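Local structure of FACT complex subunit (Chaetomium thermophilum var. thermophilum, 4KHB) at residues A55-S58 / W63-L66; M25-D30 / A107-Q112; N34-P39 / L66-L71; L38-M41 / P46-I49. The protein contributes the Spt16 domain that pairs with Pob3 in the FACT complex, which probably acts as a histone chaperone reorganising nucleosomes during transcription, replication and repair. All blocks are in the same frame, centred on the assembly; numbering follows the deposited sequence.

Interaction 1: residues A55-S58 / W63-L66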
loop_
_atom_site.group_PDB
_atom_site.type_symbol
_atom_site.label_atom_id
_atom_site.label_comp_id
_atom_site.label_asym_id
_atom_site.label_seq_id
_atom_site.Cartn_x
_atom_site.Cartn_y
_atom_site.Cartn_z
ATOM N N ALA A 55 -14.453 -13.589 -4.947
ATOM C CA ALA A 55 -13.875 -12.685 -5.938
ATOM C C ALA A 55 -14.710 -12.680 -7.215
ATOM O O ALA A 55 -15.132 -13.738 -7.693
ATOM C CB ALA A 55 -12.442 -13.082 -6.247
ATOM N N SER A 56 -14.940 -11.492 -7.768
ATOM C CA SER A 56 -15.768 -11.355 -8.961
ATOM C C SER A 56 -15.145 -10.483 -10.051
ATOM O O SER A 56 -14.551 -9.440 -9.758
ATOM C CB SER A 56 -17.145 -10.803 -8.588
ATOM O OG SER A 56 -17.621 -11.384 -7.389
ATOM N N LYS A 57 -15.279 -10.924 -11.301
ATOM C CA LYS A 57 -14.834 -10.155 -12.460
ATOM C C LYS A 57 -16.041 -9.542 -13.168
ATOM O O LYS A 57 -17.119 -10.147 -13.217
ATOM C CB LYS A 57 -14.063 -11.048 -13.435
ATOM C CG LYS A 57 -13.588 -10.337 -14.704
ATOM C CD LYS A 57 -14.055 -11.071 -15.950
ATOM C CE LYS A 57 -13.764 -10.262 -17.201
ATOM N NZ LYS A 57 -13.126 -11.071 -18.275
ATOM N N SER A 58 -15.858 -8.346 -13.722
ATOM C CA SER A 58 -16.909 -7.694 -14.493
ATOM C C SER A 58 -16.286 -6.796 -15.566
ATOM O O SER A 58 -15.101 -6.460 -15.497
ATOM C CB SER A 58 -17.830 -6.887 -13.572
ATOM O OG SER A 58 -17.145 -5.793 -12.990
ATOM N N TRP A 63 -12.652 -1.405 -19.827
ATOM C CA TRP A 63 -12.084 -1.715 -18.521
ATOM C C TRP A 63 -12.726 -2.963 -17.919
ATOM O O TRP A 63 -13.944 -3.142 -17.996
ATOM C CB TRP A 63 -12.255 -0.531 -17.561
ATOM C CG TRP A 63 -11.494 0.697 -17.959
ATOM C CD1 TRP A 63 -11.998 1.823 -18.543
ATOM C CD2 TRP A 63 -10.089 0.928 -17.789
ATOM N NE1 TRP A 63 -10.991 2.737 -18.754
ATOM C CE2 TRP A 63 -9.810 2.211 -18.299
ATOM C CE3 TRP A 63 -9.040 0.171 -17.259
ATOM C CZ2 TRP A 63 -8.525 2.754 -18.294
ATOM C CZ3 TRP A 63 -7.767 0.712 -17.255
ATOM C CH2 TRP A 63 -7.521 1.990 -17.767
ATOM N N SER A 64 -11.907 -3.817 -17.315
ATOM C CA SER A 64 -12.416 -4.954 -16.559
ATOM C C SER A 64 -12.204 -4.699 -15.074
ATOM O O SER A 64 -11.260 -4.009 -14.689
ATOM C CB SER A 64 -11.717 -6.244 -16.989
ATOM O OG SER A 64 -12.013 -6.548 -18.341
ATOM N N PHE A 65 -13.068 -5.264 -14.239
ATOM C CA PHE A 65 -13.002 -4.997 -12.807
ATOM C C PHE A 65 -12.915 -6.261 -11.964
ATOM O O PHE A 65 -13.647 -7.227 -12.184
ATOM C CB PHE A 65 -14.206 -4.156 -12.367
ATOM C CG PHE A 65 -14.184 -2.745 -12.881
ATOM C CD1 PHE A 65 -14.641 -2.441 -14.156
ATOM C CD2 PHE A 65 -13.716 -1.716 -12.077
ATOM C CE1 PHE A 65 -14.620 -1.133 -14.622
ATOM C CE2 PHE A 65 -13.694 -0.411 -12.534
ATOM C CZ PHE A 65 -14.147 -0.119 -13.808
ATOM N N LEU A 66 -12.006 -6.242 -10.995
ATOM C CA LEU A 66 -11.851 -7.338 -10.048
ATOM C C LEU A 66 -12.231 -6.878 -8.651
ATOM O O LEU A 66 -11.541 -6.043 -8.060
ATOM C CB LEU A 66 -10.407 -7.842 -10.040
ATOM C CG LEU A 66 -10.211 -9.206 -9.375
ATOM C CD1 LEU A 66 -10.860 -10.315 -10.186
ATOM C CD2 LEU A 66 -8.739 -9.488 -9.149
#
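Ser58 and Phe65 face each other as an antiparallel hydrogen-bonded pair. Ser58 N donates to Phe65 O at 2.9 Å, and Phe65 N returns a bond of 2.7 Å to Ser58 O. Their side chains share a face of the sheet and meet near their roots: with chi1 at 67°, the hydroxyl of Ser58 sits between its own backbone N and carbonyl carbon, and OG comes to 3.4 Å from Phe65 CB. From there the Phe65 ring leads away to pack on Thr97 and Arg99 of the next strand, and it also packs on Val179 of the Pob3N chain. Strands 52-60 and 63-70 are a beta hairpin in one of the two sheets of this PH-like domain, and the C-terminal helix 103-121 packs against the hairpin's other face. On that face Lys57 and Leu66 form the neighbouring non-hydrogen-bonded pair, where Lys57 CA approaches Phe65 O at 3.2 Å in a CA-H...O contact. The Lys57 chain bends on its way to the helix start, where NZ hydrogen-bonds to Gly103 O. The Leu66 tip turns toward strand 52-60, its CD1 3.8 Å from Ser56 O. Toward the turn, Ser64 CB lies 3.7 Å from Ser58 O, while Ser64 OG is hydrogen-bonded to Asp59 OD1.

Interaction 2: residues M25-D30 / A107-Q112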
loop_
_atom_site.group_PDB
_atom_site.type_symbol
_atom_site.label_atom_id
_atom_site.label_comp_id
_atom_site.label_asym_id
_atom_site.label_seq_id
_atom_site.Cartn_x
_atom_site.Cartn_y
_atom_site.Cartn_z
ATOM N N MET A 25 4.550 -4.419 -9.268
ATOM C CA MET A 25 3.371 -3.733 -8.740
ATOM C C MET A 25 2.072 -4.289 -9.315
ATOM O O MET A 25 1.120 -3.545 -9.545
ATOM C CB MET A 25 3.462 -2.215 -8.958
ATOM C CG MET A 25 3.935 -1.449 -7.733
ATOM S SD MET A 25 4.327 0.279 -8.062
ATOM C CE MET A 25 6.101 0.233 -7.819
ATOM N N GLY A 26 2.032 -5.599 -9.533
ATOM C CA GLY A 26 0.825 -6.229 -10.033
ATOM C C GLY A 26 0.258 -7.216 -9.036
ATOM O O GLY A 26 0.922 -7.588 -8.066
ATOM N N ILE A 27 -0.980 -7.635 -9.273
ATOM C CA ILE A 27 -1.625 -8.649 -8.450
ATOM C C ILE A 27 -0.912 -9.992 -8.611
ATOM O O ILE A 27 -0.684 -10.451 -9.733
ATOM C CB ILE A 27 -3.118 -8.798 -8.820
ATOM C CG1 ILE A 27 -3.877 -7.501 -8.517
ATOM C CG2 ILE A 27 -3.745 -9.952 -8.064
ATOM C CD1 ILE A 27 -5.340 -7.529 -8.928
ATOM N N VAL A 28 -0.556 -10.618 -7.493
ATOM C CA VAL A 28 0.146 -11.896 -7.524
ATOM C C VAL A 28 -0.582 -12.935 -6.682
ATOM O O VAL A 28 -0.928 -12.672 -5.527
ATOM C CB VAL A 28 1.595 -11.751 -6.996
ATOM C CG1 VAL A 28 2.262 -13.111 -6.881
ATOM C CG2 VAL A 28 2.407 -10.842 -7.898
ATOM N N ILE A 29 -0.820 -14.109 -7.262
ATOM C CA ILE A 29 -1.416 -15.206 -6.512
ATOM C C ILE A 29 -0.300 -16.147 -6.093
ATOM O O ILE A 29 0.479 -16.606 -6.930
ATOM C CB ILE A 29 -2.456 -15.991 -7.345
ATOM C CG1 ILE A 29 -3.432 -15.032 -8.035
ATOM C CG2 ILE A 29 -3.187 -17.017 -6.473
ATOM C CD1 ILE A 29 -4.369 -14.314 -7.084
ATOM N N ASP A 30 -0.212 -16.418 -4.795
ATOM C CA ASP A 30 0.805 -17.324 -4.291
ATOM C C ASP A 30 0.075 -18.501 -3.682
ATOM O O ASP A 30 -0.149 -18.551 -2.468
ATOM C CB ASP A 30 1.694 -16.636 -3.251
ATOM C CG ASP A 30 2.927 -17.456 -2.904
ATOM O OD1 ASP A 30 3.049 -18.601 -3.392
ATOM O OD2 ASP A 30 3.780 -16.953 -2.143
ATOM N N ALA A 107 -10.126 -12.648 -15.369
ATOM C CA ALA A 107 -10.986 -13.824 -15.362
ATOM C C ALA A 107 -10.244 -15.005 -14.744
ATOM O O ALA A 107 -10.824 -15.786 -13.990
ATOM C CB ALA A 107 -11.446 -14.154 -16.772
ATOM N N GLU A 108 -8.957 -15.123 -15.063
ATOM C CA GLU A 108 -8.109 -16.167 -14.491
ATOM C C GLU A 108 -7.928 -15.977 -12.989
ATOM O O GLU A 108 -8.021 -16.933 -12.215
ATOM C CB GLU A 108 -6.741 -16.178 -15.185
ATOM C CG GLU A 108 -5.734 -17.160 -14.581
ATOM C CD GLU A 108 -6.069 -18.617 -14.844
ATOM O OE1 GLU A 108 -7.009 -18.891 -15.619
ATOM O OE2 GLU A 108 -5.388 -19.495 -14.271
ATOM N N ILE A 109 -7.658 -14.738 -12.589
ATOM C CA ILE A 109 -7.447 -14.394 -11.187
ATOM C C ILE A 109 -8.665 -14.733 -10.331
ATOM O O ILE A 109 -8.536 -15.331 -9.261
ATOM C CB ILE A 109 -7.094 -12.897 -11.021
ATOM C CG1 ILE A 109 -5.796 -12.563 -11.761
ATOM C CG2 ILE A 109 -6.956 -12.542 -9.552
ATOM C CD1 ILE A 109 -5.271 -11.162 -11.495
ATOM N N ALA A 110 -9.846 -14.345 -10.806
ATOM C CA ALA A 110 -11.090 -14.632 -10.097
ATOM C C ALA A 110 -11.312 -16.128 -9.901
ATOM O O ALA A 110 -11.830 -16.557 -8.869
ATOM C CB ALA A 110 -12.270 -14.018 -10.835
ATOM N N ASN A 111 -10.922 -16.916 -10.898
ATOM C CA ASN A 111 -11.089 -18.364 -10.843
ATOM C C ASN A 111 -10.105 -19.022 -9.883
ATOM O O ASN A 111 -10.475 -19.925 -9.136
ATOM C CB ASN A 111 -10.953 -18.970 -12.245
ATOM C CG ASN A 111 -12.030 -18.485 -13.195
ATOM O OD1 ASN A 111 -13.167 -18.231 -12.792
ATOM N ND2 ASN A 111 -11.676 -18.352 -14.466
ATOM N N GLN A 112 -8.851 -18.577 -9.919
ATOM C CA GLN A 112 -7.826 -19.085 -9.010
ATOM C C GLN A 112 -8.192 -18.831 -7.551
ATOM O O GLN A 112 -7.987 -19.691 -6.692
ATOM C CB GLN A 112 -6.467 -18.442 -9.315
ATOM C CG GLN A 112 -5.870 -18.783 -10.673
ATOM C CD GLN A 112 -4.416 -18.358 -10.786
ATOM O OE1 GLN A 112 -3.511 -19.078 -10.367
ATOM N NE2 GLN A 112 -4.187 -17.177 -11.351
#
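The C-terminal helix of the PH-like domain lies here against the first strand of its first sheet and the residue just before that strand, with Ile27 and Ile29 meeting Ile109 and Gln112. Ile109 uses its two branches separately. Its longer branch puts CD1 3.9 Å from Ile27 CG2; its short branch sets CG2 4.0 Å from Ile29 CD1. In both pairs the side chains cross obliquely. Ile29 is kinked at its second torsion (chi2 -69°), which turns CD1 back from the extended course and leaves CG1 beside the next helix turn, 4.0 Å from Gln112 NE2. That approach is packing; the amide, turned steeply off its extended chain (chi3 84°), makes a weak hydrogen bond through OE1 to Gln31 NE2. In the PH fold such a helix closes one end of the two-sheet sandwich, and residues 107-112, in a predicted coiled-coil region, form part of this helix. Ile29 continues along it onto Ile113 and Leu116, while Leu66 of the second sheet fills in against Ile27, Ile109 and Ala110. The nearest CA atoms, Ile29 CA and Ile109 CA, are 7.7 Å apart, and no hydrogen bond links the two segments. Just before the strand, the backbone N of Ile27 is bonded to Asp176 OD2 of the Pob3N chain.

Interaction 3: residues N34-P39 / L66-L71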
loop_
_atom_site.group_PDB
_atom_site.type_symbol
_atom_site.label_atom_id
_atom_site.label_comp_id
_atom_site.label_asym_id
_atom_site.label_seq_id
_atom_site.Cartn_x
_atom_site.Cartn_y
_atom_site.Cartn_z
ATOM N N ASN A 34 -0.994 -19.936 0.284
ATOM C CA ASN A 34 -2.420 -19.673 0.482
ATOM C C ASN A 34 -2.684 -18.185 0.599
ATOM O O ASN A 34 -3.423 -17.744 1.481
ATOM C CB ASN A 34 -2.969 -20.403 1.718
ATOM C CG ASN A 34 -4.038 -21.428 1.368
ATOM O OD1 ASN A 34 -4.707 -21.320 0.340
ATOM N ND2 ASN A 34 -4.222 -22.411 2.239
ATOM N N THR A 35 -2.083 -17.412 -0.298
ATOM C CA THR A 35 -2.063 -15.966 -0.141
ATOM C C THR A 35 -2.138 -15.272 -1.497
ATOM O O THR A 35 -1.576 -15.749 -2.489
ATOM C CB THR A 35 -0.768 -15.524 0.589
ATOM O OG1 THR A 35 -0.692 -16.154 1.875
ATOM C CG2 THR A 35 -0.716 -14.013 0.759
ATOM N N ILE A 36 -2.850 -14.148 -1.533
ATOM C CA ILE A 36 -2.809 -13.240 -2.669
ATOM C C ILE A 36 -2.085 -11.968 -2.232
ATOM O O ILE A 36 -2.153 -11.576 -1.063
ATOM C CB ILE A 36 -4.221 -12.920 -3.222
ATOM C CG1 ILE A 36 -4.971 -11.954 -2.301
ATOM C CG2 ILE A 36 -5.022 -14.201 -3.400
ATOM C CD1 ILE A 36 -6.280 -11.440 -2.887
ATOM N N VAL A 37 -1.380 -11.333 -3.163
ATOM C CA VAL A 37 -0.618 -10.126 -2.858
ATOM C C VAL A 37 -1.127 -8.966 -3.696
ATOM O O VAL A 37 -1.030 -8.984 -4.922
ATOM C CB VAL A 37 0.894 -10.317 -3.106
ATOM C CG1 VAL A 37 1.652 -9.058 -2.716
ATOM C CG2 VAL A 37 1.417 -11.519 -2.341
ATOM N N LEU A 38 -1.676 -7.957 -3.027
ATOM C CA LEU A 38 -2.299 -6.845 -3.724
ATOM C C LEU A 38 -1.426 -5.597 -3.665
ATOM O O LEU A 38 -0.897 -5.247 -2.609
ATOM C CB LEU A 38 -3.688 -6.570 -3.143
ATOM C CG LEU A 38 -4.553 -7.829 -3.038
ATOM C CD1 LEU A 38 -5.885 -7.561 -2.365
ATOM C CD2 LEU A 38 -4.764 -8.425 -4.418
ATOM N N PRO A 39 -1.276 -4.922 -4.812
ATOM C CA PRO A 39 -0.445 -3.719 -4.909
ATOM C C PRO A 39 -1.196 -2.481 -4.429
ATOM O O PRO A 39 -2.128 -2.022 -5.091
ATOM C CB PRO A 39 -0.154 -3.626 -6.409
ATOM C CG PRO A 39 -1.344 -4.266 -7.061
ATOM C CD PRO A 39 -1.802 -5.351 -6.123
ATOM N N LEU A 66 -12.006 -6.242 -10.995
ATOM C CA LEU A 66 -11.851 -7.338 -10.048
ATOM C C LEU A 66 -12.231 -6.878 -8.651
ATOM O O LEU A 66 -11.541 -6.043 -8.060
ATOM C CB LEU A 66 -10.407 -7.842 -10.040
ATOM C CG LEU A 66 -10.211 -9.206 -9.375
ATOM C CD1 LEU A 66 -10.860 -10.315 -10.186
ATOM C CD2 LEU A 66 -8.739 -9.488 -9.149
ATOM N N ARG A 67 -13.330 -7.405 -8.122
ATOM C CA ARG A 67 -13.709 -7.089 -6.751
ATOM C C ARG A 67 -13.504 -8.262 -5.808
ATOM O O ARG A 67 -14.069 -9.342 -6.005
ATOM C CB ARG A 67 -15.148 -6.580 -6.666
ATOM C CG ARG A 67 -15.755 -6.733 -5.278
ATOM C CD ARG A 67 -16.557 -5.512 -4.888
ATOM N NE ARG A 67 -17.994 -5.760 -4.942
ATOM C CZ ARG A 67 -18.878 -5.204 -4.119
ATOM N NH1 ARG A 67 -18.470 -4.380 -3.163
ATOM N NH2 ARG A 67 -20.168 -5.480 -4.245
ATOM N N ILE A 68 -12.676 -8.043 -4.794
ATOM C CA ILE A 68 -12.438 -9.046 -3.770
ATOM C C ILE A 68 -13.173 -8.668 -2.484
ATOM O O ILE A 68 -12.914 -7.609 -1.905
ATOM C CB ILE A 68 -10.931 -9.195 -3.488
ATOM C CG1 ILE A 68 -10.192 -9.611 -4.764
ATOM C CG2 ILE A 68 -10.693 -10.207 -2.380
ATOM C CD1 ILE A 68 -8.700 -9.343 -4.736
ATOM N N ASN A 69 -14.090 -9.526 -2.044
ATOM C CA ASN A 69 -14.798 -9.311 -0.783
ATOM C C ASN A 69 -14.191 -10.133 0.344
ATOM O O ASN A 69 -13.869 -11.310 0.165
ATOM C CB ASN A 69 -16.299 -9.603 -0.917
ATOM C CG ASN A 69 -17.000 -8.639 -1.856
ATOM O OD1 ASN A 69 -17.205 -7.471 -1.521
ATOM N ND2 ASN A 69 -17.380 -9.124 -3.029
ATOM N N PHE A 70 -14.032 -9.508 1.505
ATOM C CA PHE A 70 -13.388 -10.163 2.633
ATOM C C PHE A 70 -14.395 -10.610 3.691
ATOM O O PHE A 70 -15.520 -10.108 3.737
ATOM C CB PHE A 70 -12.370 -9.207 3.250
ATOM C CG PHE A 70 -11.235 -8.859 2.331
ATOM C CD1 PHE A 70 -10.105 -9.655 2.284
ATOM C CD2 PHE A 70 -11.296 -7.737 1.516
ATOM C CE1 PHE A 70 -9.051 -9.346 1.445
ATOM C CE2 PHE A 70 -10.245 -7.421 0.670
ATOM C CZ PHE A 70 -9.122 -8.226 0.635
ATOM N N LEU A 71 -13.986 -11.542 4.547
ATOM C CA LEU A 71 -14.834 -11.981 5.649
ATOM C C LEU A 71 -14.769 -10.997 6.812
ATOM O O LEU A 71 -13.688 -10.672 7.310
ATOM C CB LEU A 71 -14.442 -13.390 6.104
ATOM C CG LEU A 71 -14.650 -14.470 5.041
ATOM C CD1 LEU A 71 -13.903 -15.748 5.386
ATOM C CD2 LEU A 71 -16.132 -14.746 4.869
#
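Ile68 CD1 is the methyl on which this contact turns: it meets Ile36 CD1 tip to tip at 3.7 Å and reaches into the fork of Leu38, 4.1 Å from both CD1 and CD2 of that residue. The approach of Ile36 depends on its first torsion (chi1 75°), which places CG1 in the crowded position between backbone N and carbonyl carbon and aims the extended chain at the opposing sheet. A looser touch lies beside it, where Leu38 CD1 comes to the edge of the Phe70 ring, near its plane, 4.5 Å from CZ. One face of that ring is backed by Ile68 of the same strand, two residues earlier, whose CG2 stands 3.9 Å above the plane, offset toward the rim; the ring also meets that of Phe47 with the planes at about 50°. Further out, the strands themselves are fixed each within its own sheet, Ile36 by backbone bonds to Phe47, Leu38 to Val45, and Leu66 to Phe98. At the start of strand 35-40, Asn34 and Thr35 form a G1 beta bulge opposite Asp30. The axes of the two short strands pass 11.8 Å apart at 122°, the face-to-face packing of the two steeply crossed sheets of a PH-like fold, close to the centre of the chain. With no polar atom bridging the gap, the join rests on dispersion and on exclusion of water, and here the fit of the sheets probably depends on the shape of the methyl ends rather than on a directional bond.

Interaction 4: residues L38-M41 / P46-I49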
loop_
_atom_site.group_PDB
_atom_site.type_symbol
_atom_site.label_atom_id
_atom_site.label_comp_id
_atom_site.label_asym_id
_atom_site.label_seq_id
_atom_site.Cartn_x
_atom_site.Cartn_y
_atom_site.Cartn_z
ATOM N N LEU A 38 -1.676 -7.957 -3.027
ATOM C CA LEU A 38 -2.299 -6.845 -3.724
ATOM C C LEU A 38 -1.426 -5.597 -3.665
ATOM O O LEU A 38 -0.897 -5.247 -2.609
ATOM C CB LEU A 38 -3.688 -6.570 -3.143
ATOM C CG LEU A 38 -4.553 -7.829 -3.038
ATOM C CD1 LEU A 38 -5.885 -7.561 -2.365
ATOM C CD2 LEU A 38 -4.764 -8.425 -4.418
ATOM N N PRO A 39 -1.276 -4.922 -4.812
ATOM C CA PRO A 39 -0.445 -3.719 -4.909
ATOM C C PRO A 39 -1.196 -2.481 -4.429
ATOM O O PRO A 39 -2.128 -2.022 -5.091
ATOM C CB PRO A 39 -0.154 -3.626 -6.409
ATOM C CG PRO A 39 -1.344 -4.266 -7.061
ATOM C CD PRO A 39 -1.802 -5.351 -6.123
ATOM N N ILE A 40 -0.798 -1.957 -3.275
ATOM C CA ILE A 40 -1.454 -0.783 -2.715
ATOM C C ILE A 40 -0.459 0.345 -2.465
ATOM O O ILE A 40 0.354 0.281 -1.536
ATOM C CB ILE A 40 -2.199 -1.123 -1.403
ATOM C CG1 ILE A 40 -3.206 -2.252 -1.642
ATOM C CG2 ILE A 40 -2.913 0.102 -0.849
ATOM C CD1 ILE A 40 -3.904 -2.746 -0.384
ATOM N N MET A 41 -0.536 1.373 -3.309
ATOM C CA MET A 41 0.288 2.575 -3.188
ATOM C C MET A 41 1.784 2.279 -3.169
ATOM O O MET A 41 2.540 2.876 -2.398
ATOM C CB MET A 41 -0.124 3.385 -1.955
ATOM C CG MET A 41 -1.559 3.890 -2.028
ATOM S SD MET A 41 -1.794 5.118 -3.329
ATOM C CE MET A 41 -3.549 4.945 -3.672
ATOM N N PRO A 46 -0.018 -8.577 1.354
ATOM C CA PRO A 46 -0.523 -9.952 1.416
ATOM C C PRO A 46 -1.898 -10.027 2.063
ATOM O O PRO A 46 -2.151 -9.325 3.042
ATOM C CB PRO A 46 0.503 -10.669 2.311
ATOM C CG PRO A 46 1.671 -9.731 2.432
ATOM C CD PRO A 46 1.104 -8.360 2.283
ATOM N N PHE A 47 -2.771 -10.866 1.515
ATOM C CA PHE A 47 -4.026 -11.207 2.170
ATOM C C PHE A 47 -4.218 -12.716 2.098
ATOM O O PHE A 47 -4.226 -13.303 1.013
ATOM C CB PHE A 47 -5.202 -10.475 1.519
ATOM C CG PHE A 47 -5.240 -9.000 1.815
ATOM C CD1 PHE A 47 -5.803 -8.532 2.996
ATOM C CD2 PHE A 47 -4.716 -8.081 0.916
ATOM C CE1 PHE A 47 -5.845 -7.171 3.275
ATOM C CE2 PHE A 47 -4.755 -6.720 1.187
ATOM C CZ PHE A 47 -5.319 -6.266 2.369
ATOM N N HIS A 48 -4.363 -13.344 3.259
ATOM C CA HIS A 48 -4.493 -14.794 3.328
ATOM C C HIS A 48 -5.861 -15.222 2.816
ATOM O O HIS A 48 -6.827 -14.467 2.915
ATOM C CB HIS A 48 -4.281 -15.270 4.764
ATOM C CG HIS A 48 -4.008 -16.738 4.884
ATOM N ND1 HIS A 48 -5.006 -17.687 4.855
ATOM C CD2 HIS A 48 -2.848 -17.416 5.043
ATOM C CE1 HIS A 48 -4.472 -18.888 4.987
ATOM N NE2 HIS A 48 -3.163 -18.752 5.102
ATOM N N ILE A 49 -5.938 -16.429 2.262
ATOM C CA ILE A 49 -7.179 -16.919 1.669
ATOM C C ILE A 49 -8.300 -17.106 2.698
ATOM O O ILE A 49 -9.484 -16.991 2.366
ATOM C CB ILE A 49 -6.949 -18.234 0.889
ATOM C CG1 ILE A 49 -8.148 -18.554 -0.004
ATOM C CG2 ILE A 49 -6.690 -19.381 1.843
ATOM C CD1 ILE A 49 -8.327 -17.591 -1.152
#
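Leu38 and Phe47 make the tight part of this contact, crossing at about a right angle. The methyl CD1 of Leu38 is 3.5 Å from Phe47 CD2 and 3.8 Å from CE2, with Leu38 CG behind it at 4.0 Å from Phe47 CD2. It approaches the ring obliquely; chi1 of -72° carries the Phe47 ring toward Leu38. Ile40 takes the loose side: its CD1 stops 4.4 Å from Phe47 CE2, at the ring edge and near its plane. The two segments belong to the beta hairpin of strands 35-40 and 43-48 in the first sheet of the PH-like domain, yet these contacts run diagonally across it. In the backbone pattern Phe47 is bonded to Ile36 and Leu38 to Val45, so the phenyl ring leans along the hairpin past its own partner. Even the loose side is buried and does not face solvent: Phe130 of the Pob3N chain packs on Ile40, and Trp108 of that chain on Phe47. Beyond Ile40 the carbonyl oxygen of Met41 accepts a hydrogen bond from Gln74 NE2 of Pob3N, while on the inner side Leu38 is backed by Leu96 and Phe98 of strand 91-100.

In the fold
Interaction 3 lies almost at the centre of the chain; the centres of interactions 4, 2 and 1 are about 6, 9 and 12 Å from its own. Interaction 4 shares Leu38 with it, a residue that works in both, and interaction 2 adjoins it through the backbone pairing of strands 28-30 and 35-40. Leu66 lies in the segments of both interactions 1 and 3 and packs on the helix of interaction 2, with Leu66 CD2 3.6 Å from Ile109 CG2. Interactions 1 and 4 each lie within a hairpin, in different sheets, their centres about 16 Å apart and not touching. All four border the Pob3N partner.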